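Putative reductase (Peptoclostridium difficile, PDB 5J6C) binds flavin mononucleotide and, as a member of the nitroreductase family, probably reduces nitro compounds, the antibiotic metronidazole perhaps among them. Local coordinates at residues I39-V47 against F95-A103; K51-A62 against Y126-L136. All coordinates share one frame; numbering follows the deposited sequence.

Interaction 1: residues I39-V47 against F95-A103; sequences IRKYKDVEV and FFLKNAPLA. With FMN (flavin mononucleotide), chain C.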
loop_
_atom_site.group_PDB
_atom_site.type_symbol
_atom_site.label_atom_id
_atom_site.label_comp_id
_atom_site.label_asym_id
_atom_site.label_seq_id
_atom_site.Cartn_x
_atom_site.Cartn_y
_atom_site.Cartn_z
ATOM N N ILE A 39 10.182 -5.830 -12.165
ATOM C CA ILE A 39 10.649 -6.120 -13.514
ATOM C C ILE A 39 10.777 -4.804 -14.272
ATOM O O ILE A 39 9.837 -4.004 -14.308
ATOM C CB ILE A 39 9.706 -7.100 -14.241
ATOM C CG1 ILE A 39 9.645 -8.434 -13.487
ATOM C CG2 ILE A 39 10.130 -7.276 -15.702
ATOM C CD1 ILE A 39 10.957 -9.172 -13.427
ATOM N N ARG A 40 11.945 -4.585 -14.868
ATOM C CA ARG A 40 12.232 -3.366 -15.607
ATOM C C ARG A 40 12.652 -3.649 -17.045
ATOM O O ARG A 40 13.052 -2.719 -17.754
ATOM C CB ARG A 40 13.315 -2.558 -14.884
ATOM C CG ARG A 40 13.057 -2.348 -13.367
ATOM C CD ARG A 40 14.159 -1.509 -12.682
ATOM N NE ARG A 40 13.842 -1.249 -11.277
ATOM C CZ ARG A 40 13.949 -2.151 -10.305
ATOM N NH1 ARG A 40 14.372 -3.379 -10.583
ATOM N NH2 ARG A 40 13.641 -1.834 -9.054
ATOM N N LYS A 41 12.590 -4.909 -17.490
ATOM C CA LYS A 41 12.872 -5.275 -18.877
ATOM C C LYS A 41 11.764 -6.201 -19.371
ATOM O O LYS A 41 11.483 -7.221 -18.730
ATOM C CB LYS A 41 14.252 -5.944 -19.000
ATOM C CG LYS A 41 14.688 -6.245 -20.439
ATOM C CD LYS A 41 16.061 -6.893 -20.492
ATOM C CE LYS A 41 16.506 -7.153 -21.934
ATOM N NZ LYS A 41 17.931 -7.589 -22.005
ATOM N N TYR A 42 11.129 -5.845 -20.499
ATOM C CA TYR A 42 9.884 -6.478 -20.921
ATOM C C TYR A 42 9.958 -7.012 -22.349
ATOM O O TYR A 42 10.655 -6.461 -23.207
ATOM C CB TYR A 42 8.689 -5.503 -20.830
ATOM C CG TYR A 42 8.631 -4.731 -19.524
ATOM C CD1 TYR A 42 7.982 -5.254 -18.409
ATOM C CD2 TYR A 42 9.234 -3.480 -19.412
ATOM C CE1 TYR A 42 7.928 -4.545 -17.214
ATOM C CE2 TYR A 42 9.193 -2.763 -18.211
ATOM C CZ TYR A 42 8.538 -3.303 -17.124
ATOM O OH TYR A 42 8.504 -2.596 -15.947
ATOM N N LYS A 43 9.209 -8.085 -22.594
ATOM C CA LYS A 43 9.024 -8.550 -23.957
ATOM C C LYS A 43 8.253 -7.503 -24.759
ATOM O O LYS A 43 7.557 -6.649 -24.208
ATOM C CB LYS A 43 8.298 -9.897 -23.972
ATOM C CG LYS A 43 9.101 -10.983 -23.257
ATOM C CD LYS A 43 8.610 -12.384 -23.538
ATOM C CE LYS A 43 9.644 -13.396 -23.064
ATOM N NZ LYS A 43 11.012 -13.044 -23.590
ATOM N N ASP A 44 8.409 -7.563 -26.081
ATOM C CA ASP A 44 7.792 -6.589 -26.983
ATOM C C ASP A 44 6.385 -7.070 -27.337
ATOM O O ASP A 44 6.069 -7.409 -28.474
ATOM C CB ASP A 44 8.664 -6.388 -28.217
ATOM C CG ASP A 44 8.115 -5.322 -29.164
ATOM O OD1 ASP A 44 7.472 -4.365 -28.681
ATOM O OD2 ASP A 44 8.324 -5.449 -30.394
ATOM N N VAL A 45 5.535 -7.096 -26.314
ATOM C CA VAL A 45 4.230 -7.747 -26.364
ATOM C C VAL A 45 3.226 -6.864 -25.637
ATOM O O VAL A 45 3.456 -6.478 -24.488
ATOM C CB VAL A 45 4.280 -9.152 -25.719
ATOM C CG1 VAL A 45 2.888 -9.735 -25.552
ATOM C CG2 VAL A 45 5.131 -10.098 -26.548
ATOM N N GLU A 46 2.109 -6.552 -26.293
ATOM C CA GLU A 46 1.062 -5.771 -25.653
ATOM C C GLU A 46 0.469 -6.548 -24.477
ATOM O O GLU A 46 0.477 -7.782 -24.459
ATOM C CB GLU A 46 -0.026 -5.422 -26.676
ATOM C CG GLU A 46 -0.935 -4.280 -26.254
ATOM C CD GLU A 46 -2.184 -4.161 -27.108
ATOM O OE1 GLU A 46 -2.588 -5.180 -27.720
ATOM O OE2 GLU A 46 -2.758 -3.045 -27.162
ATOM N N VAL A 47 -0.026 -5.830 -23.471
ATOM C CA VAL A 47 -0.766 -6.466 -22.382
ATOM C C VAL A 47 -2.225 -6.560 -22.812
ATOM O O VAL A 47 -2.860 -5.541 -23.095
ATOM C CB VAL A 47 -0.612 -5.693 -21.061
ATOM C CG1 VAL A 47 -1.626 -6.185 -20.030
ATOM C CG2 VAL A 47 0.809 -5.854 -20.515
ATOM N N PHE A 95 13.487 5.429 -16.400
ATOM C CA PHE A 95 13.972 5.378 -17.781
ATOM C C PHE A 95 13.466 4.135 -18.503
ATOM O O PHE A 95 13.165 4.185 -19.703
ATOM C CB PHE A 95 15.502 5.410 -17.824
ATOM C CG PHE A 95 16.113 6.732 -17.424
ATOM C CD1 PHE A 95 15.425 7.929 -17.592
ATOM C CD2 PHE A 95 17.389 6.768 -16.866
ATOM C CE1 PHE A 95 16.003 9.151 -17.221
ATOM C CE2 PHE A 95 17.979 7.984 -16.486
ATOM C CZ PHE A 95 17.289 9.175 -16.659
ATOM N N PHE A 96 13.369 3.009 -17.792
ATOM C CA PHE A 96 12.939 1.769 -18.440
ATOM C C PHE A 96 11.507 1.858 -18.947
ATOM O O PHE A 96 11.086 1.025 -19.762
ATOM C CB PHE A 96 13.078 0.591 -17.473
ATOM C CG PHE A 96 12.304 0.772 -16.194
ATOM C CD1 PHE A 96 11.002 0.289 -16.079
ATOM C CD2 PHE A 96 12.870 1.433 -15.116
ATOM C CE1 PHE A 96 10.280 0.458 -14.898
ATOM C CE2 PHE A 96 12.158 1.616 -13.930
ATOM C CZ PHE A 96 10.861 1.124 -13.819
ATOM N N LEU A 97 10.740 2.844 -18.474
ATOM C CA LEU A 97 9.347 2.937 -18.880
ATOM C C LEU A 97 9.212 3.093 -20.390
ATOM O O LEU A 97 8.200 2.682 -20.965
ATOM C CB LEU A 97 8.689 4.092 -18.139
ATOM C CG LEU A 97 7.197 4.317 -18.241
ATOM C CD1 LEU A 97 6.439 3.123 -17.755
ATOM C CD2 LEU A 97 6.866 5.538 -17.404
ATOM N N LYS A 98 10.233 3.640 -21.054
ATOM C CA LYS A 98 10.169 3.812 -22.498
ATOM C C LYS A 98 10.028 2.485 -23.234
ATOM O O LYS A 98 9.530 2.473 -24.366
ATOM C CB LYS A 98 11.414 4.554 -23.001
ATOM C CG LYS A 98 12.716 3.758 -22.897
ATOM C CD LYS A 98 13.906 4.643 -23.231
ATOM C CE LYS A 98 15.207 4.002 -22.804
ATOM N NZ LYS A 98 16.372 4.902 -23.021
ATOM N N ASN A 99 10.446 1.375 -22.623
ATOM C CA ASN A 99 10.398 0.057 -23.247
ATOM C C ASN A 99 9.275 -0.809 -22.714
ATOM O O ASN A 99 9.235 -2.007 -23.021
ATOM C CB ASN A 99 11.722 -0.670 -23.051
ATOM C CG ASN A 99 12.839 -0.014 -23.802
ATOM O OD1 ASN A 99 12.641 0.454 -24.923
ATOM N ND2 ASN A 99 14.018 0.051 -23.186
ATOM N N ALA A 100 8.397 -0.251 -21.930
ATOM C CA ALA A 100 7.292 -0.995 -21.350
ATOM C C ALA A 100 6.090 -0.932 -22.280
ATOM O O ALA A 100 5.919 0.051 -23.004
ATOM C CB ALA A 100 6.913 -0.420 -19.980
ATOM N N PRO A 101 5.246 -1.972 -22.287
ATOM C CA PRO A 101 4.039 -1.921 -23.121
ATOM C C PRO A 101 2.885 -1.201 -22.460
ATOM O O PRO A 101 1.943 -0.796 -23.157
ATOM C CB PRO A 101 3.694 -3.405 -23.334
ATOM C CG PRO A 101 4.166 -4.051 -22.035
ATOM C CD PRO A 101 5.401 -3.276 -21.610
ATOM N N LEU A 102 2.920 -1.039 -21.140
ATOM C CA LEU A 102 1.776 -0.522 -20.417
ATOM C C LEU A 102 2.264 0.209 -19.175
ATOM O O LEU A 102 3.303 -0.130 -18.605
ATOM C CB LEU A 102 0.825 -1.659 -20.039
ATOM C CG LEU A 102 -0.393 -1.323 -19.184
ATOM C CD1 LEU A 102 -1.262 -0.313 -19.924
ATOM C CD2 LEU A 102 -1.177 -2.597 -18.845
ATOM N N ALA A 103 1.513 1.231 -18.778
ATOM C CA ALA A 103 1.758 1.918 -17.521
ATOM C C ALA A 103 0.417 2.359 -16.966
ATOM O O ALA A 103 -0.527 2.625 -17.717
ATOM C CB ALA A 103 2.691 3.125 -17.689
HETATM N N1 FMN C . 12.153 0.933 -8.715
HETATM C C2 FMN C . 12.684 1.759 -9.690
HETATM O O2 FMN C . 13.376 1.299 -10.586
HETATM N N3 FMN C . 12.442 3.115 -9.681
HETATM C C4 FMN C . 11.678 3.675 -8.678
HETATM O O4 FMN C . 11.453 4.883 -8.645
HETATM C C4A FMN C . 11.161 2.861 -7.685
HETATM N N5 FMN C . 10.396 3.440 -6.701
HETATM C C5A FMN C . 9.839 2.648 -5.733
HETATM C C6 FMN C . 9.074 3.249 -4.743
HETATM C C7 FMN C . 8.506 2.475 -3.764
HETATM C C7M FMN C . 7.670 3.120 -2.704
HETATM C C8 FMN C . 8.708 1.113 -3.763
HETATM C C8M FMN C . 8.077 0.288 -2.697
HETATM C C9 FMN C . 9.473 0.503 -4.740
HETATM C C9A FMN C . 10.050 1.280 -5.735
HETATM N N10 FMN C . 10.828 0.698 -6.726
HETATM C C10 FMN C . 11.388 1.488 -7.709
HETATM C "C1'" FMN C . 11.058 -0.786 -6.734
HETATM C "C2'" FMN C . 12.109 -1.199 -5.694
HETATM O "O2'" FMN C . 13.417 -0.967 -6.186
HETATM C "C3'" FMN C . 11.918 -2.670 -5.315
HETATM O "O3'" FMN C . 10.574 -2.873 -4.947
HETATM C "C4'" FMN C . 12.819 -3.093 -4.152
HETATM O "O4'" FMN C . 14.168 -2.939 -4.541
HETATM C "C5'" FMN C . 12.545 -4.546 -3.755
HETATM O "O5'" FMN C . 12.888 -5.372 -4.847
HETATM P P FMN C . 11.771 -6.295 -5.546
HETATM O O1P FMN C . 10.530 -5.467 -5.799
HETATM O O2P FMN C . 12.281 -6.839 -6.862
HETATM O O3P FMN C . 11.452 -7.408 -4.579
HETATM O O HOH W 1 12.028 -3.816 -22.040
HETATM O O HOH W 2 0.108 -3.189 -23.474
#
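Tyr42 is the buried, tightly packed centre of this contact, touching Phe96, Ala100 and Pro101. Its CE2 rests on CB of Ala100 at 3.7 Å; alanine's single methyl lets the ring come this close to the backbone. CB of Tyr42 meets CD of Pro101, and the hydroxyl, near the Phe96 ring, hydrogen-bonds with Ser175 of strand 168-177.

At the flavin-facing end Arg40 lies across the ring of Phe96, its CB over one ring face in a CH-pi contact, 3.9 Å from the centroid and 19° off the ring normal. The aliphatic part of an arginine suits such a place, greasy near the ring and charged only at its far end. The chain runs extended from CG to NE and carries the guanidinium to the flavin mononucleotide, where NE of Arg40 donates to O2 at 2.7 Å with an N-H...O angle of 166°. NH2 of Arg40 adds a second bond to N1, which lies in the guanidinium plane.

At Val45 and Glu46 the packing gives way to exposed loop. Pro101 CB approaches Val45 O at 3.3 Å, and a water accepts from Val47 N and donates to Pro101 O. Val47 then returns to the interior, its CG2 against CG of Pro101 and its CG1 meeting CD2 of Leu102 at 3.8 Å. The two bonds to N1 and O2 place positive charge at the pyrimidine end of the isoalloxazine, which would probably stabilise the anionic reduced flavin.

Interaction 2: residues K51-A62 against Y126-L136; sequences KLDKILKAALLA and YIQLQAHELGL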
loop_
_atom_site.group_PDB
_atom_site.type_symbol
_atom_site.label_atom_id
_atom_site.label_comp_id
_atom_site.label_asym_id
_atom_site.label_seq_id
_atom_site.Cartn_x
_atom_site.Cartn_y
_atom_site.Cartn_z
ATOM N N LYS A 51 -6.463 -8.837 -19.378
ATOM C CA LYS A 51 -5.629 -8.720 -18.185
ATOM C C LYS A 51 -5.627 -7.292 -17.652
ATOM O O LYS A 51 -5.715 -7.089 -16.438
ATOM C CB LYS A 51 -4.204 -9.188 -18.480
ATOM C CG LYS A 51 -4.074 -10.696 -18.654
ATOM C CD LYS A 51 -2.614 -11.178 -18.740
ATOM C CE LYS A 51 -2.579 -12.705 -18.952
ATOM N NZ LYS A 51 -1.233 -13.340 -18.890
ATOM N N LEU A 52 -5.531 -6.294 -18.538
ATOM C CA LEU A 52 -5.697 -4.906 -18.113
ATOM C C LEU A 52 -6.972 -4.734 -17.303
ATOM O O LEU A 52 -6.960 -4.106 -16.233
ATOM C CB LEU A 52 -5.717 -3.963 -19.318
ATOM C CG LEU A 52 -5.978 -2.477 -19.003
ATOM C CD1 LEU A 52 -5.008 -1.924 -17.928
ATOM C CD2 LEU A 52 -5.939 -1.586 -20.251
ATOM N N ASP A 53 -8.076 -5.320 -17.787
ATOM C CA ASP A 53 -9.367 -5.136 -17.137
ATOM C C ASP A 53 -9.355 -5.682 -15.713
ATOM O O ASP A 53 -9.889 -5.049 -14.798
ATOM C CB ASP A 53 -10.469 -5.806 -17.960
ATOM C CG ASP A 53 -10.806 -5.039 -19.226
ATOM O OD1 ASP A 53 -10.393 -3.862 -19.347
ATOM O OD2 ASP A 53 -11.494 -5.618 -20.103
ATOM N N LYS A 54 -8.757 -6.858 -15.507
ATOM C CA LYS A 54 -8.696 -7.420 -14.164
ATOM C C LYS A 54 -7.791 -6.588 -13.254
ATOM O O LYS A 54 -8.072 -6.449 -12.059
ATOM C CB LYS A 54 -8.228 -8.869 -14.221
ATOM C CG LYS A 54 -9.223 -9.817 -14.879
ATOM C CD LYS A 54 -8.572 -11.164 -15.125
ATOM C CE LYS A 54 -9.567 -12.210 -15.646
ATOM N NZ LYS A 54 -8.835 -13.435 -16.055
ATOM N N ILE A 55 -6.706 -6.027 -13.799
ATOM C CA ILE A 55 -5.837 -5.141 -13.015
ATOM C C ILE A 55 -6.600 -3.902 -12.556
ATOM O O ILE A 55 -6.493 -3.476 -11.400
ATOM C CB ILE A 55 -4.589 -4.756 -13.826
ATOM C CG1 ILE A 55 -3.674 -5.960 -14.021
ATOM C CG2 ILE A 55 -3.851 -3.628 -13.159
ATOM C CD1 ILE A 55 -2.539 -5.684 -14.988
ATOM N N LEU A 56 -7.387 -3.309 -13.451
ATOM C CA LEU A 56 -8.157 -2.130 -13.076
ATOM C C LEU A 56 -9.235 -2.466 -12.045
ATOM O O LEU A 56 -9.514 -1.658 -11.154
ATOM C CB LEU A 56 -8.756 -1.496 -14.332
ATOM C CG LEU A 56 -7.719 -0.796 -15.226
ATOM C CD1 LEU A 56 -8.239 -0.543 -16.634
ATOM C CD2 LEU A 56 -7.296 0.512 -14.569
ATOM N N LYS A 57 -9.855 -3.649 -12.157
ATOM C CA LYS A 57 -10.837 -4.084 -11.163
ATOM C C LYS A 57 -10.211 -4.221 -9.782
ATOM O O LYS A 57 -10.817 -3.826 -8.785
ATOM C CB LYS A 57 -11.466 -5.415 -11.572
ATOM C CG LYS A 57 -12.663 -5.308 -12.486
ATOM C CD LYS A 57 -13.295 -6.686 -12.675
ATOM C CE LYS A 57 -14.655 -6.629 -13.355
ATOM N NZ LYS A 57 -15.365 -7.941 -13.188
ATOM N N ALA A 58 -9.005 -4.797 -9.697
ATOM C CA ALA A 58 -8.334 -4.885 -8.400
ATOM C C ALA A 58 -8.077 -3.500 -7.824
ATOM O O ALA A 58 -8.307 -3.263 -6.629
ATOM C CB ALA A 58 -7.021 -5.655 -8.519
ATOM N N ALA A 59 -7.610 -2.569 -8.661
ATOM C CA ALA A 59 -7.358 -1.205 -8.193
ATOM C C ALA A 59 -8.632 -0.547 -7.674
ATOM O O ALA A 59 -8.618 0.105 -6.622
ATOM C CB ALA A 59 -6.758 -0.368 -9.316
ATOM N N LEU A 60 -9.749 -0.721 -8.385
ATOM C CA LEU A 60 -10.997 -0.092 -7.975
ATOM C C LEU A 60 -11.588 -0.697 -6.703
ATOM O O LEU A 60 -12.525 -0.116 -6.146
ATOM C CB LEU A 60 -12.010 -0.182 -9.112
ATOM C CG LEU A 60 -11.709 0.678 -10.335
ATOM C CD1 LEU A 60 -12.625 0.277 -11.486
ATOM C CD2 LEU A 60 -11.891 2.163 -10.003
ATOM N N LEU A 61 -11.077 -1.839 -6.242
ATOM C CA LEU A 61 -11.559 -2.489 -5.027
ATOM C C LEU A 61 -10.702 -2.156 -3.811
ATOM O O LEU A 61 -10.906 -2.732 -2.736
ATOM C CB LEU A 61 -11.610 -4.007 -5.227
ATOM C CG LEU A 61 -12.717 -4.545 -6.131
ATOM C CD1 LEU A 61 -12.345 -5.933 -6.623
ATOM C CD2 LEU A 61 -14.040 -4.592 -5.376
ATOM N N ALA A 62 -9.743 -1.252 -3.964
ATOM C CA ALA A 62 -8.802 -0.979 -2.892
ATOM C C ALA A 62 -9.493 -0.247 -1.740
ATOM O O ALA A 62 -10.313 0.655 -1.972
ATOM C CB ALA A 62 -7.631 -0.145 -3.412
ATOM N N TYR A 126 -2.292 -3.096 -4.976
ATOM C CA TYR A 126 -3.273 -4.013 -5.552
ATOM C C TYR A 126 -3.016 -4.206 -7.042
ATOM O O TYR A 126 -3.138 -5.321 -7.562
ATOM C CB TYR A 126 -4.703 -3.509 -5.301
ATOM C CG TYR A 126 -5.285 -3.814 -3.916
ATOM C CD1 TYR A 126 -4.458 -4.009 -2.806
ATOM C CD2 TYR A 126 -6.662 -3.921 -3.724
ATOM C CE1 TYR A 126 -4.981 -4.282 -1.538
ATOM C CE2 TYR A 126 -7.198 -4.209 -2.449
ATOM C CZ TYR A 126 -6.346 -4.388 -1.366
ATOM O OH TYR A 126 -6.857 -4.671 -0.112
ATOM N N ILE A 127 -2.612 -3.139 -7.737
ATOM C CA ILE A 127 -2.302 -3.242 -9.164
ATOM C C ILE A 127 -1.136 -4.202 -9.380
ATOM O O ILE A 127 -1.216 -5.141 -10.186
ATOM C CB ILE A 127 -2.027 -1.837 -9.749
ATOM C CG1 ILE A 127 -3.355 -1.104 -9.983
ATOM C CG2 ILE A 127 -1.192 -1.901 -11.037
ATOM C CD1 ILE A 127 -3.235 0.416 -10.201
ATOM N N GLN A 128 -0.055 -4.015 -8.620
ATOM C CA GLN A 128 1.120 -4.866 -8.771
ATOM C C GLN A 128 0.820 -6.322 -8.429
ATOM O O GLN A 128 1.335 -7.230 -9.090
ATOM C CB GLN A 128 2.256 -4.328 -7.913
ATOM C CG GLN A 128 2.766 -2.971 -8.400
ATOM C CD GLN A 128 4.154 -2.658 -7.871
ATOM O OE1 GLN A 128 4.307 -2.103 -6.777
ATOM N NE2 GLN A 128 5.183 -3.050 -8.633
ATOM N N LEU A 129 -0.008 -6.570 -7.405
ATOM C CA LEU A 129 -0.315 -7.954 -7.043
ATOM C C LEU A 129 -1.183 -8.624 -8.105
ATOM O O LEU A 129 -0.948 -9.781 -8.467
ATOM C CB LEU A 129 -0.994 -8.015 -5.667
ATOM C CG LEU A 129 -0.083 -7.706 -4.473
ATOM C CD1 LEU A 129 -0.789 -7.862 -3.114
ATOM C CD2 LEU A 129 1.162 -8.582 -4.535
ATOM N N GLN A 130 -2.189 -7.916 -8.618
ATOM C CA GLN A 130 -3.025 -8.506 -9.654
ATOM C C GLN A 130 -2.240 -8.716 -10.947
ATOM O O GLN A 130 -2.411 -9.742 -11.617
ATOM C CB GLN A 130 -4.260 -7.647 -9.892
ATOM C CG GLN A 130 -5.159 -8.173 -11.002
ATOM C CD GLN A 130 -5.836 -9.492 -10.647
ATOM O OE1 GLN A 130 -6.906 -9.509 -10.044
ATOM N NE2 GLN A 130 -5.216 -10.600 -11.035
ATOM N N ALA A 131 -1.346 -7.785 -11.293
ATOM C CA ALA A 131 -0.447 -8.031 -12.420
ATOM C C ALA A 131 0.356 -9.307 -12.209
ATOM O O ALA A 131 0.500 -10.122 -13.129
ATOM C CB ALA A 131 0.491 -6.843 -12.625
ATOM N N HIS A 132 0.866 -9.506 -10.992
ATOM C CA HIS A 132 1.650 -10.698 -10.680
ATOM C C HIS A 132 0.826 -11.971 -10.854
ATOM O O HIS A 132 1.304 -12.951 -11.434
ATOM C CB HIS A 132 2.193 -10.598 -9.250
ATOM C CG HIS A 132 3.068 -11.747 -8.839
ATOM N ND1 HIS A 132 4.070 -12.251 -9.642
ATOM C CD2 HIS A 132 3.107 -12.473 -7.694
ATOM C CE1 HIS A 132 4.673 -13.249 -9.017
ATOM N NE2 HIS A 132 4.107 -13.405 -7.834
ATOM N N GLU A 133 -0.417 -11.971 -10.364
ATOM C CA GLU A 133 -1.256 -13.158 -10.505
ATOM C C GLU A 133 -1.559 -13.461 -11.966
ATOM O O GLU A 133 -1.831 -14.612 -12.314
ATOM C CB GLU A 133 -2.567 -12.990 -9.738
ATOM C CG GLU A 133 -3.326 -14.307 -9.615
ATOM C CD GLU A 133 -4.809 -14.129 -9.357
ATOM O OE1 GLU A 133 -5.329 -14.769 -8.411
ATOM O OE2 GLU A 133 -5.457 -13.361 -10.104
ATOM N N LEU A 134 -1.519 -12.456 -12.834
ATOM C CA LEU A 134 -1.813 -12.671 -14.242
ATOM C C LEU A 134 -0.557 -12.928 -15.060
ATOM O O LEU A 134 -0.607 -12.839 -16.292
ATOM C CB LEU A 134 -2.580 -11.474 -14.807
ATOM C CG LEU A 134 -3.878 -11.125 -14.086
ATOM C CD1 LEU A 134 -4.429 -9.791 -14.595
ATOM C CD2 LEU A 134 -4.905 -12.248 -14.254
ATOM N N GLY A 135 0.569 -13.208 -14.403
ATOM C CA GLY A 135 1.778 -13.583 -15.100
ATOM C C GLY A 135 2.548 -12.439 -15.703
ATOM O O GLY A 135 3.397 -12.662 -16.577
ATOM N N LEU A 136 2.256 -11.213 -15.292
ATOM C CA LEU A 136 2.960 -10.032 -15.763
ATOM C C LEU A 136 3.944 -9.563 -14.695
ATOM O O LEU A 136 3.793 -9.855 -13.506
ATOM C CB LEU A 136 1.971 -8.908 -16.104
ATOM C CG LEU A 136 0.983 -9.149 -17.260
ATOM C CD1 LEU A 136 -0.226 -8.231 -17.124
ATOM C CD2 LEU A 136 1.656 -8.938 -18.619
#
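Leu134, Ile55 and Tyr126 bury the most surface where helices 51-60 and 126-133 pack, roughly antiparallel, 146° between their directions and with their axes 8.2 Å apart. Leu134, just beyond the second helix, sets its CD1 against the first turn of the other segment: it meets Lys51 O at 3.5 Å and Ile55 CG1 at 3.9 Å, while CD2 touches CD of Lys54. The forked end of leucine lets one methyl meet Lys51 and Ile55 while the other reaches Lys54.

Ile55 spreads its branches in two directions. CG2, anti to the backbone N, reaches CG2 of Ile127 at 3.8 Å, whereas CD1 touches both CB of Ala131 and CD1 of Leu136.

At the other end the ring of Tyr126 turns its edge to Ala58 O, 3.4 Å from CD2, and CE2 also touches CA of Ala62. Small residues let the backbones close in here: Ala59 CB touches CG1 of Ile127 at 3.5 Å, and Ala58 CB lies against CB of Gln130.

Lys51 supplies the polar tie. It runs extended past Leu134 in the opposite sense, and NZ donates to Leu134 O at 2.7 Å, nearly in line with the carbonyl (161°). Tyr178 OH is a second partner of that ammonium group.

Gly135, with positive phi, is the C-prime residue of a Schellman motif that ends helix 126-133. The whole is a buried antiparallel helix pair packed on the central sheet, as in the alpha+beta fold of nitroreductases.

In the fold
Interaction 2 is a buried contact between two helices, whereas interaction 1 joins a loop to a 3-10 segment and the start of strand 102-109 and is only partly buried. Their chemistry differs accordingly: mostly aliphatic packing with one lysine-to-carbonyl bond in one, a flavin-binding arginine and bridging waters in the other. They meet at Val47, whose CG2 touches CD2 of Leu136 at 3.7 Å, and at Leu102, packed against Leu52. Strand 168-177 underlies both, meeting Phe96 through Ser175 and Ile127 through Ile174 and Ile176. The second subunit touches interaction 2, for example through Met29 of that subunit on Gln130, but neither segment of interaction 1.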